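Isoaspartyl dipeptidase (Fervidobacterium islandicum, PDB 7CDH) probably hydrolyses isoaspartyl (beta-aspartyl) dipeptides at a two-zinc centre, as a metallopeptidase of the amidohydrolase superfamily. Local coordinates at residues Pro222-Met225 against Ser226-Arg229. Numbering follows the deposited sequence.
Sequences PTHM and SRSR. With ZN (zinc ion), chain K.
H224 and R227 meet across a type I beta turn that carries the chain out of strand 220-223 of the amidohydrolase TIM barrel and on toward helix 229-240. The turn is closed by R227 N donating to H224 O over 3.2 Å. With its CG anti to the backbone N (chi1 168°) and its chain bent at chi3, R227 folds back along the turn until its guanidinium lies beside the root of the imidazole. NH1 makes the approach, 3.5 Å from H224 CB and 3.6 Å from H224 CG, while the ring and guanidinium planes stand 66° apart, so the groups pack obliquely instead of stacking. The arginine spends its NE on the carbonyl of V196, next to the zinc ligand H195, tying the turn to strand 191-196.

Further along, the M225 side chain packs on I245 and L247 of strand 245-248 and on L231 of helix 229-240, S226 OG bonds to T264 OG1, and S228 provides the N-cap of the following helix through OG to L231 N. H224 itself is fixed at both nitrogens. T223 CG2 sits 3.6 Å above one face of its ring, displaced toward the rim. ND1 is hydrogen-bonded to T248 OG1, and H224 NE2 binds, at 2.3 Å, the zinc ion that H195 and E156 also hold.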
loop_
_atom_site.group_PDB
_atom_site.type_symbol
_atom_site.label_atom_id
_atom_site.label_comp_id
_atom_site.label_asym_id
_atom_site.label_seq_id
_atom_site.Cartn_x
_atom_site.Cartn_y
_atom_site.Cartn_z
ATOM N N PRO A 222 -9.436 26.887 -20.207
ATOM C CA PRO A 222 -9.542 25.962 -21.337
ATOM C C PRO A 222 -8.620 26.365 -22.493
ATOM O O PRO A 222 -8.467 27.523 -22.667
ATOM C CB PRO A 222 -11.005 26.102 -21.745
ATOM C CG PRO A 222 -11.338 27.535 -21.407
ATOM C CD PRO A 222 -10.609 27.765 -20.093
ATOM N N THR A 223 -8.081 25.415 -23.262
ATOM C CA THR A 223 -7.269 25.698 -24.476
ATOM C C THR A 223 -7.953 25.058 -25.695
ATOM O O THR A 223 -9.004 24.424 -25.510
ATOM C CB THR A 223 -5.797 25.301 -24.263
ATOM O OG1 THR A 223 -5.056 25.725 -25.414
ATOM C CG2 THR A 223 -5.598 23.819 -24.036
ATOM N N HIS A 224 -7.374 25.232 -26.889
ATOM C CA HIS A 224 -7.941 24.800 -28.195
ATOM C C HIS A 224 -9.290 25.471 -28.418
ATOM O O HIS A 224 -10.132 24.904 -29.049
ATOM C CB HIS A 224 -8.069 23.270 -28.288
ATOM C CG HIS A 224 -6.801 22.625 -27.869
ATOM N ND1 HIS A 224 -5.592 23.021 -28.395
ATOM C CD2 HIS A 224 -6.537 21.711 -26.919
ATOM C CE1 HIS A 224 -4.625 22.374 -27.793
ATOM N NE2 HIS A 224 -5.180 21.566 -26.893
ATOM N N MET A 225 -9.469 26.656 -27.883
ATOM C CA MET A 225 -10.769 27.359 -27.906
ATOM C C MET A 225 -11.015 28.066 -29.252
ATOM O O MET A 225 -12.118 28.515 -29.415
ATOM C CB MET A 225 -10.824 28.328 -26.731
ATOM C CG MET A 225 -10.947 27.553 -25.434
ATOM S SD MET A 225 -12.383 26.449 -25.380
ATOM C CE MET A 225 -13.714 27.649 -25.347
ATOM N N SER A 226 -10.090 28.020 -30.217
ATOM C CA SER A 226 -10.351 28.405 -31.631
ATOM C C SER A 226 -10.533 27.170 -32.519
ATOM O O SER A 226 -10.581 27.324 -33.702
ATOM C CB SER A 226 -9.288 29.339 -32.180
ATOM O OG SER A 226 -7.997 28.745 -32.207
ATOM N N ARG A 227 -10.680 25.977 -31.962
ATOM C CA ARG A 227 -10.825 24.716 -32.739
ATOM C C ARG A 227 -12.007 24.856 -33.715
ATOM O O ARG A 227 -11.930 24.340 -34.824
ATOM C CB ARG A 227 -10.950 23.577 -31.724
ATOM C CG ARG A 227 -11.387 22.233 -32.279
ATOM C CD ARG A 227 -11.755 21.247 -31.174
ATOM N NE ARG A 227 -10.665 20.992 -30.251
ATOM C CZ ARG A 227 -9.584 20.267 -30.538
ATOM N NH1 ARG A 227 -8.627 20.102 -29.633
ATOM N NH2 ARG A 227 -9.445 19.736 -31.738
ATOM N N SER A 228 -13.073 25.548 -33.329
ATOM C CA SER A 228 -14.249 25.817 -34.194
ATOM C C SER A 228 -14.884 27.160 -33.819
ATOM O O SER A 228 -14.717 27.597 -32.641
ATOM C CB SER A 228 -15.247 24.703 -34.090
ATOM O OG SER A 228 -16.076 24.858 -32.949
ATOM N N ARG A 229 -15.587 27.796 -34.766
ATOM C CA ARG A 229 -16.365 29.034 -34.470
ATOM C C ARG A 229 -17.322 28.722 -33.311
ATOM O O ARG A 229 -17.437 29.551 -32.427
ATOM C CB ARG A 229 -17.116 29.620 -35.682
ATOM C CG ARG A 229 -17.792 30.950 -35.353
ATOM C CD ARG A 229 -18.345 31.831 -36.468
ATOM N NE ARG A 229 -17.314 32.527 -37.237
ATOM C CZ ARG A 229 -16.795 32.098 -38.400
ATOM N NH1 ARG A 229 -17.198 30.965 -38.954
ATOM N NH2 ARG A 229 -15.861 32.807 -39.012
HETATM ZN ZN ZN K . -4.289 19.668 -25.880
#